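Local coordinates for protein polyhedrin (Operophtera brumata cypovirus 19, PDB 5A99) that probably builds the crystalline matrix of cypovirus polyhedra, the microcrystalline occlusion bodies that, as in related insect viruses, embed and protect virus particles, at residues 19-22 with 23-27; 144-148 with 149-153; 199-202 with 203-206; 230-233 with 234-238. One frame throughout, in Å; residues are numbered along the deposited sequence.

Contact 1. Residues 19-22 with 23-27; sequences ALEI and LDRQY
Both Glu21 and Arg25 place CG trans to the backbone nitrogen (chi1 177° and 178°), and the two side chains leave helix 10-25 next to each other, pointing the same way. They form an i to i+4 salt bridge on the helix surface, one turn apart. Glutamate keeps its chain extended, while the longer arginine bends at chi2 and chi3 and brings Arg25 NH2 to 3.0 Å from Glu21 OE2. The carboxylate and guanidinium planes stand 85° apart, which makes this a bridge through one oxygen and one nitrogen, with OE2 near the guanidinium plane at its edge. The second carboxylate oxygen, OE1, pairs with Arg18, and two such positive neighbours would be expected to keep the acid ionised. Arginine suits its place because it has three nitrogens to share: besides NH2, NH1 donates to the backbone carbonyl of Glu142 of the second subunit, and Arg25 NE donates to an in-plane water 2.8 Å away. That water in turn donates to Glu21 O at 2.7 Å, so the guanidinium is gripped on all its nitrogens. Ile22 CD1 lies over one of its faces, 4.4 Å from Arg25 NH1, and the same isoleucine packs on Glu142 of the second subunit. Beneath the side chains, Leu23 N reaches Ala19 O at 3.0 Å and Asp24 N reaches Leu20 O at 2.8 Å. Arg25 N makes a weak bond to Ile22 O, 3.3 Å long, and a second water donates to that same Ile22 O from 2.9 Å.

Contact 2. Residues 144-148 with 149-153; sequences VSERA and ENYIG
Tyr151 OH donates a very short hydrogen bond, 2.5 Å, to Glu146 OE1. The carboxylate lies nearly in the plane of the phenol ring, the two tilted by 16°, and OE1 sits at the ring edge close to CE1 as well as the hydroxyl. Tyrosine suits the place because its rigid ring carries a hydroxyl far enough from the turn to meet Glu146. A bend in the glutamate chain (chi2 -70°) turns the carboxylate toward the tyrosine. Its other oxygen, OE2, forms a salt bridge with Lys207 of the third subunit; the lysine would be expected to favour the charged carboxylate, and glutamate can thus serve a neighbour on each oxygen.

Behind this bond the backbone curls into a short 3-10 segment. Asn150 N donates to Arg147 O at 2.9 Å, and Tyr151 N follows with a bond of 3.0 Å to Ala148 O. Both donors stand above the plane of the carbonyl they reach, not on a lone pair. A water donates to Ala148 O and also to Tyr151 O, 3.1 Å away, tying the turn to the residue that leaves it.

Packing is lighter. Tyr151 CD1 brings the ring edge to 3.5 Å from Arg147 O, and Asn150 CB lies equally far, 3.5 Å, from the same Arg147 O. Arg147 carries its guanidinium away from the turn, and its NE is bonded to Ser136 OG.

The whole turn belongs to the loop between strands 125-129 and 157-161. Asn150 shares a backbone hydrogen bond with Phe126, the Tyr151 ring meets Trp125, and Ile152 touches Phe126, so strand 125-129 backs the turn.

Contact 3. Residues 199-202 with 203-206; sequences LYNG and ENIY
Leu199 sets a methyl, CD2, 4.0 Å from Asn204 ND2, an amide nitrogen that gives its hydrogen bond to Gly198 O. The leucine itself is buried, touching Arg29, Arg55 and Arg191, a place that suits an apolar chain. Tyr200 follows with an apolar touch, its CB 4.1 Å from Ile205 CD1, while its hydroxyl bonds to Gln190. Asn201 carries most of the contact. With chi1 at 76°, CG is tucked between its own backbone N and carbonyl carbon, and OD1 is folded back over the turn. Asn201 OD1 accepts from Asn204 N at 2.8 Å, nearly in line with the side-chain C=O, and from Glu203 N at 2.9 Å, which stands above the amide plane. The backbone Asn201 O is also doubly used, by Ile205 N at 3.0 Å in the carbonyl plane and by Asn204 N at 3.2 Å. Asparagine's single methylene lets its carbonyl oxygen fold back onto amides two and three residues ahead. A water donates to Gly202 O and accepts a hydrogen bond from Tyr206 N. Side-chain and main-chain oxygens of one asparagine binding successive amides form an Asx motif, here leading directly into helix 205-210.

Contact 4. Residues 230-233 with 234-238; sequences ANYW and TRFQY
Phe236 turns back from the end of helix 225-236 onto Tyr232, one turn earlier, in an aromatic cluster completed by Tyr238, where the chain leaves through a Schellman motif. From Phe236 CB, 3.3 Å from Tyr232 O, the phenylalanine side chain follows that carbonyl outward: CG stays near the same oxygen, and Phe236 CD2 is 3.1 Å from Tyr232 O. CD2 also lies over a face of the tyrosine ring, and beyond it Phe236 CE2 approaches Tyr232 CD1 at 3.4 Å. The edge of Phe236 therefore points at the face of Tyr232 in an offset T-shaped pair, planes 81° apart. Tyr232 is amphipathic by contrast with this wholly apolar ring: its own ring is buried, and its hydroxyl bonds to His36 and Arg50.

Tyr238 meets Tyr232 differently. The planes are 26° apart but slid past each other, with Tyr238 CD2 3.7 Å from Tyr232 CE2. Tyr238 CB abuts the indole edge, 3.4 Å from Trp233 CE3, and a backbone bond of 3.0 Å from Tyr238 N to Trp233 O fixes it there. That bond reaches back round Gln237, whose positive phi of 68° takes the chain out of the helix. The second subunit adjoins this end: Phe236 packs on its Ile134, and Gln237 OE1 accepts from its Met141 N.

At the exposed side of the helix, Thr234 OG1 bonds to Val229 O, and a water donates both to that hydroxyl and to Ala230 O, 2.7 Å from the water.

In the fold
All four contacts are local, between residues a few positions apart, yet they differ with depth. Contacts 1 and 2 lie at the surface and rest on charged or strongly polar pairs; contacts 3 and 4 are partly buried, the third built on backbone amides and one asparagine, the fourth on aromatic rings against strand 46-53. Contacts 1 and 4 both lie toward the C-terminal parts of helices, their nearest atoms about 4 Å apart, whereas contact 3 leads into a helix and contact 2 is a loop turn beside strand 125-129. Contacts 2 and 4 fall on opposite sides of the chain's centre. Each meets another subunit: 1, 3 and 4 the second, 2 and 3 the third, consistent with a protein made for dense packing.

Contact 1. Residues 19-22 with 23-27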
# COMPACT_ATOMS: atom_id res chain seq x y z
N ALA A 19 36.94 -1.25 2.24
CA ALA A 19 36.55 -1.50 0.85
C ALA A 19 35.77 -2.81 0.80
O ALA A 19 34.70 -2.87 0.19
CB ALA A 19 37.79 -1.55 -0.07
N LEU A 20 36.29 -3.84 1.45
CA LEU A 20 35.58 -5.11 1.54
C LEU A 20 34.29 -4.98 2.33
O LEU A 20 33.28 -5.58 1.96
CB LEU A 20 36.45 -6.19 2.18
CG LEU A 20 37.61 -6.75 1.37
CD1 LEU A 20 38.44 -7.69 2.25
CD2 LEU A 20 37.11 -7.48 0.14
N GLU A 21 34.32 -4.23 3.42
CA GLU A 21 33.12 -3.98 4.20
C GLU A 21 31.96 -3.46 3.32
O GLU A 21 30.80 -3.88 3.47
CB GLU A 21 33.40 -2.98 5.31
CG GLU A 21 32.16 -2.64 6.09
CD GLU A 21 32.46 -1.89 7.37
OE1 GLU A 21 33.37 -1.03 7.37
OE2 GLU A 21 31.77 -2.17 8.37
N ILE A 22 32.27 -2.55 2.40
CA ILE A 22 31.23 -1.93 1.57
C ILE A 22 30.83 -2.84 0.41
O ILE A 22 29.65 -3.02 0.13
CB ILE A 22 31.69 -0.55 1.05
CG1 ILE A 22 31.80 0.46 2.21
CG2 ILE A 22 30.73 -0.02 -0.01
CD1 ILE A 22 30.47 0.78 2.92
N LEU A 23 31.83 -3.42 -0.26
CA LEU A 23 31.58 -4.37 -1.34
C LEU A 23 30.76 -5.56 -0.86
O LEU A 23 29.94 -6.10 -1.61
CB LEU A 23 32.91 -4.89 -1.90
CG LEU A 23 33.43 -4.25 -3.19
CD1 LEU A 23 33.28 -2.75 -3.19
CD2 LEU A 23 34.88 -4.63 -3.39
N ASP A 24 30.99 -5.97 0.38
CA ASP A 24 30.33 -7.16 0.91
C ASP A 24 29.10 -6.86 1.75
O ASP A 24 28.41 -7.79 2.17
CB ASP A 24 31.29 -8.00 1.75
CG ASP A 24 32.29 -8.74 0.92
OD1 ASP A 24 32.18 -8.73 -0.33
OD2 ASP A 24 33.20 -9.34 1.54
N ARG A 25 28.81 -5.58 2.00
CA ARG A 25 27.66 -5.22 2.85
C ARG A 25 26.36 -5.80 2.31
O ARG A 25 25.48 -6.17 3.07
CB ARG A 25 27.49 -3.71 2.97
CG ARG A 25 26.29 -3.25 3.81
CD ARG A 25 26.59 -1.93 4.54
NE ARG A 25 27.67 -2.10 5.53
CZ ARG A 25 28.14 -1.14 6.32
NH1 ARG A 25 27.64 0.09 6.28
NH2 ARG A 25 29.12 -1.41 7.18
N GLN A 26 26.28 -5.87 0.98
CA GLN A 26 25.07 -6.36 0.31
C GLN A 26 24.66 -7.74 0.78
O GLN A 26 23.49 -8.12 0.63
CB GLN A 26 25.30 -6.42 -1.20
CG GLN A 26 26.41 -7.40 -1.62
CD GLN A 26 26.46 -7.66 -3.12
OE1 GLN A 26 25.74 -7.03 -3.90
NE2 GLN A 26 27.31 -8.59 -3.53
N TYR A 27 25.62 -8.53 1.28
CA TYR A 27 25.33 -9.87 1.78
C TYR A 27 24.69 -9.84 3.16
O TYR A 27 24.07 -10.81 3.57
CB TYR A 27 26.59 -10.72 1.84
CG TYR A 27 27.18 -11.05 0.49
CD1 TYR A 27 26.55 -11.93 -0.38
CD2 TYR A 27 28.38 -10.48 0.09
CE1 TYR A 27 27.10 -12.23 -1.63
CE2 TYR A 27 28.94 -10.77 -1.16
CZ TYR A 27 28.29 -11.65 -2.01
OH TYR A 27 28.84 -11.95 -3.24
O HOH W 1 29.25 -4.39 5.65
O HOH W 2 27.29 -3.93 -1.26

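Contact 2. Residues 144-148 with 149-153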
# COMPACT_ATOMS: atom_id res chain seq x y z
N VAL A 144 -3.60 -16.08 -15.75
CA VAL A 144 -2.59 -16.90 -15.10
C VAL A 144 -1.49 -16.04 -14.50
O VAL A 144 -1.01 -15.09 -15.11
CB VAL A 144 -1.99 -17.93 -16.09
CG1 VAL A 144 -0.70 -18.52 -15.54
CG2 VAL A 144 -3.01 -19.01 -16.36
N SER A 145 -1.10 -16.39 -13.27
CA SER A 145 -0.19 -15.55 -12.49
C SER A 145 1.28 -15.96 -12.64
O SER A 145 2.18 -15.23 -12.21
CB SER A 145 -0.56 -15.62 -11.02
OG SER A 145 -0.39 -16.94 -10.54
N GLU A 146 1.51 -17.12 -13.22
CA GLU A 146 2.86 -17.65 -13.38
C GLU A 146 3.18 -17.93 -14.85
O GLU A 146 2.67 -18.89 -15.44
CB GLU A 146 3.04 -18.93 -12.58
CG GLU A 146 2.87 -18.78 -11.07
CD GLU A 146 4.01 -18.01 -10.42
OE1 GLU A 146 4.97 -17.61 -11.13
OE2 GLU A 146 3.94 -17.79 -9.18
N ARG A 147 4.02 -17.08 -15.43
CA ARG A 147 4.52 -17.28 -16.79
C ARG A 147 6.04 -17.11 -16.81
O ARG A 147 6.56 -16.09 -16.35
CB ARG A 147 3.87 -16.29 -17.77
CG ARG A 147 2.36 -16.43 -17.98
CD ARG A 147 1.99 -17.79 -18.54
NE ARG A 147 0.64 -17.79 -19.11
CZ ARG A 147 -0.06 -18.89 -19.38
NH1 ARG A 147 0.44 -20.10 -19.12
NH2 ARG A 147 -1.26 -18.78 -19.91
N ALA A 148 6.73 -18.11 -17.36
CA ALA A 148 8.19 -18.13 -17.41
C ALA A 148 8.75 -16.85 -18.03
O ALA A 148 9.82 -16.39 -17.64
CB ALA A 148 8.67 -19.36 -18.19
N GLU A 149 8.02 -16.27 -18.97
CA GLU A 149 8.47 -15.08 -19.69
C GLU A 149 8.73 -13.93 -18.73
O GLU A 149 9.59 -13.08 -18.97
CB GLU A 149 7.42 -14.67 -20.72
CG GLU A 149 7.42 -15.51 -21.97
CD GLU A 149 6.47 -16.71 -21.90
OE1 GLU A 149 5.96 -17.04 -20.80
OE2 GLU A 149 6.26 -17.31 -22.97
N ASN A 150 7.97 -13.90 -17.64
CA ASN A 150 8.07 -12.82 -16.68
C ASN A 150 9.19 -13.01 -15.65
O ASN A 150 9.47 -12.11 -14.87
CB ASN A 150 6.74 -12.62 -15.97
CG ASN A 150 5.62 -12.24 -16.94
OD1 ASN A 150 5.80 -11.40 -17.82
ND2 ASN A 150 4.47 -12.85 -16.76
N TYR A 151 9.82 -14.18 -15.66
CA TYR A 151 10.99 -14.42 -14.81
C TYR A 151 12.23 -14.05 -15.61
O TYR A 151 12.85 -14.90 -16.27
CB TYR A 151 11.01 -15.86 -14.28
CG TYR A 151 9.94 -16.03 -13.21
CD1 TYR A 151 8.64 -16.38 -13.57
CD2 TYR A 151 10.20 -15.76 -11.88
CE1 TYR A 151 7.65 -16.49 -12.62
CE2 TYR A 151 9.21 -15.87 -10.92
CZ TYR A 151 7.94 -16.25 -11.29
OH TYR A 151 6.95 -16.37 -10.34
N ILE A 152 12.56 -12.76 -15.54
CA ILE A 152 13.43 -12.11 -16.52
C ILE A 152 14.92 -12.17 -16.21
O ILE A 152 15.73 -11.67 -17.00
CB ILE A 152 13.04 -10.63 -16.70
CG1 ILE A 152 13.14 -9.88 -15.36
CG2 ILE A 152 11.61 -10.50 -17.24
CD1 ILE A 152 13.27 -8.39 -15.49
N GLY A 153 15.28 -12.77 -15.08
CA GLY A 153 16.67 -12.81 -14.64
C GLY A 153 17.72 -12.99 -15.72
O GLY A 153 18.64 -12.19 -15.83
O HOH W 3 11.87 -17.73 -17.20

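Contact 3. Residues 199-202 with 203-206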
# COMPACT_ATOMS: atom_id res chain seq x y z
N LEU A 199 14.08 -16.66 5.66
CA LEU A 199 13.75 -15.39 6.30
C LEU A 199 12.26 -15.23 6.49
O LEU A 199 11.80 -14.25 7.07
CB LEU A 199 14.32 -14.22 5.49
CG LEU A 199 15.84 -14.24 5.40
CD1 LEU A 199 16.37 -12.92 4.85
CD2 LEU A 199 16.51 -14.54 6.75
N TYR A 200 11.49 -16.20 6.01
CA TYR A 200 10.06 -16.25 6.28
C TYR A 200 9.71 -17.46 7.14
O TYR A 200 8.54 -17.84 7.25
CB TYR A 200 9.26 -16.31 4.98
CG TYR A 200 9.90 -15.48 3.90
CD1 TYR A 200 10.35 -14.19 4.17
CD2 TYR A 200 10.08 -15.99 2.62
CE1 TYR A 200 10.95 -13.43 3.20
CE2 TYR A 200 10.69 -15.23 1.64
CZ TYR A 200 11.12 -13.94 1.94
OH TYR A 200 11.73 -13.15 0.99
N ASN A 201 10.72 -18.06 7.78
CA ASN A 201 10.45 -19.19 8.67
C ASN A 201 9.91 -18.72 10.01
O ASN A 201 9.72 -17.53 10.24
CB ASN A 201 11.70 -20.07 8.87
CG ASN A 201 12.73 -19.46 9.82
OD1 ASN A 201 12.52 -18.40 10.42
ND2 ASN A 201 13.85 -20.16 9.97
N GLY A 202 9.66 -19.66 10.91
CA GLY A 202 9.04 -19.35 12.19
C GLY A 202 9.73 -18.26 12.99
O GLY A 202 9.06 -17.47 13.65
N GLU A 203 11.06 -18.20 12.92
CA GLU A 203 11.83 -17.27 13.74
C GLU A 203 12.17 -15.94 13.04
O GLU A 203 12.49 -14.95 13.69
CB GLU A 203 13.11 -17.95 14.27
CG GLU A 203 12.86 -19.18 15.13
CD GLU A 203 12.46 -20.40 14.29
OE1 GLU A 203 13.02 -20.57 13.19
OE2 GLU A 203 11.58 -21.17 14.74
N ASN A 204 12.07 -15.91 11.71
CA ASN A 204 12.51 -14.76 10.93
C ASN A 204 11.36 -13.98 10.34
O ASN A 204 11.53 -12.84 9.91
CB ASN A 204 13.43 -15.21 9.81
CG ASN A 204 14.74 -15.74 10.33
OD1 ASN A 204 15.33 -15.18 11.27
ND2 ASN A 204 15.20 -16.84 9.76
N ILE A 205 10.18 -14.59 10.31
CA ILE A 205 9.01 -13.98 9.70
C ILE A 205 8.62 -12.66 10.39
O ILE A 205 8.16 -11.72 9.72
CB ILE A 205 7.82 -14.97 9.69
CG1 ILE A 205 6.62 -14.38 8.93
CG2 ILE A 205 7.46 -15.38 11.12
CD1 ILE A 205 6.90 -14.07 7.48
N TYR A 206 8.80 -12.57 11.71
CA TYR A 206 8.55 -11.31 12.40
C TYR A 206 9.27 -10.15 11.70
O TYR A 206 8.65 -9.17 11.33
CB TYR A 206 8.98 -11.38 13.87
CG TYR A 206 9.27 -10.02 14.49
CD1 TYR A 206 8.25 -9.08 14.62
CD2 TYR A 206 10.54 -9.67 14.92
CE1 TYR A 206 8.49 -7.83 15.17
CE2 TYR A 206 10.80 -8.41 15.47
CZ TYR A 206 9.76 -7.50 15.59
OH TYR A 206 10.00 -6.26 16.13
O HOH W 4 9.08 -14.59 13.60

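Contact 4. Residues 230-233 with 234-238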
# COMPACT_ATOMS: atom_id res chain seq x y z
N ALA A 230 23.89 12.49 -13.33
CA ALA A 230 24.60 13.46 -12.52
C ALA A 230 24.07 13.61 -11.09
O ALA A 230 24.84 13.71 -10.14
CB ALA A 230 24.60 14.81 -13.21
N ASN A 231 22.75 13.64 -10.95
CA ASN A 231 22.15 14.05 -9.68
C ASN A 231 21.55 12.92 -8.86
O ASN A 231 21.08 13.14 -7.75
CB ASN A 231 21.08 15.11 -9.96
CG ASN A 231 21.66 16.41 -10.47
OD1 ASN A 231 22.88 16.56 -10.60
ND2 ASN A 231 20.79 17.35 -10.78
N TYR A 232 21.58 11.71 -9.40
CA TYR A 232 20.92 10.58 -8.76
C TYR A 232 21.78 9.32 -8.80
O TYR A 232 22.25 8.84 -7.77
CB TYR A 232 19.57 10.33 -9.43
CG TYR A 232 18.75 9.27 -8.76
CD1 TYR A 232 17.89 9.58 -7.70
CD2 TYR A 232 18.83 7.95 -9.17
CE1 TYR A 232 17.14 8.60 -7.08
CE2 TYR A 232 18.07 6.96 -8.56
CZ TYR A 232 17.24 7.27 -7.51
OH TYR A 232 16.50 6.26 -6.91
N TRP A 233 21.98 8.77 -9.99
CA TRP A 233 22.61 7.46 -10.10
C TRP A 233 24.02 7.45 -9.50
O TRP A 233 24.29 6.68 -8.58
CB TRP A 233 22.63 7.01 -11.56
CG TRP A 233 21.24 6.92 -12.13
CD1 TRP A 233 20.68 7.76 -13.04
CD2 TRP A 233 20.24 5.93 -11.83
NE1 TRP A 233 19.41 7.37 -13.33
CE2 TRP A 233 19.11 6.24 -12.60
CE3 TRP A 233 20.20 4.82 -10.99
CZ2 TRP A 233 17.94 5.49 -12.54
CZ3 TRP A 233 19.03 4.07 -10.94
CH2 TRP A 233 17.92 4.41 -11.71
N THR A 234 24.90 8.32 -9.99
CA THR A 234 26.26 8.38 -9.48
C THR A 234 26.28 8.87 -8.02
O THR A 234 26.99 8.32 -7.19
CB THR A 234 27.15 9.27 -10.36
OG1 THR A 234 26.60 10.60 -10.45
CG2 THR A 234 27.26 8.69 -11.75
N ARG A 235 25.44 9.85 -7.72
CA ARG A 235 25.37 10.44 -6.39
C ARG A 235 25.04 9.43 -5.29
O ARG A 235 25.64 9.46 -4.21
CB ARG A 235 24.32 11.55 -6.39
CG ARG A 235 23.78 11.92 -5.01
CD ARG A 235 22.92 13.17 -5.09
NE ARG A 235 23.71 14.29 -5.58
CZ ARG A 235 24.54 14.98 -4.81
NH1 ARG A 235 24.66 14.66 -3.53
NH2 ARG A 235 25.25 15.98 -5.32
N PHE A 236 24.08 8.55 -5.57
CA PHE A 236 23.52 7.65 -4.56
C PHE A 236 24.08 6.23 -4.64
O PHE A 236 23.68 5.36 -3.87
CB PHE A 236 21.98 7.62 -4.69
CG PHE A 236 21.31 8.95 -4.43
CD1 PHE A 236 21.61 9.68 -3.30
CD2 PHE A 236 20.40 9.47 -5.33
CE1 PHE A 236 21.00 10.91 -3.07
CE2 PHE A 236 19.81 10.69 -5.11
CZ PHE A 236 20.11 11.41 -3.98
N GLN A 237 24.99 6.00 -5.58
CA GLN A 237 25.60 4.67 -5.73
C GLN A 237 24.58 3.64 -6.23
O GLN A 237 24.60 2.46 -5.82
CB GLN A 237 26.23 4.22 -4.41
CG GLN A 237 27.31 3.19 -4.60
CD GLN A 237 27.93 2.74 -3.31
OE1 GLN A 237 27.28 2.70 -2.27
NE2 GLN A 237 29.20 2.36 -3.39
N TYR A 238 23.69 4.09 -7.10
CA TYR A 238 22.78 3.20 -7.80
C TYR A 238 23.33 2.93 -9.20
O TYR A 238 23.45 3.85 -10.02
CB TYR A 238 21.40 3.84 -7.91
CG TYR A 238 20.65 3.87 -6.61
CD1 TYR A 238 20.56 2.74 -5.82
CD2 TYR A 238 20.07 5.05 -6.15
CE1 TYR A 238 19.89 2.76 -4.64
CE2 TYR A 238 19.39 5.08 -4.95
CZ TYR A 238 19.30 3.93 -4.20
OH TYR A 238 18.63 3.95 -3.01
O HOH W 5 27.51 13.33 -9.80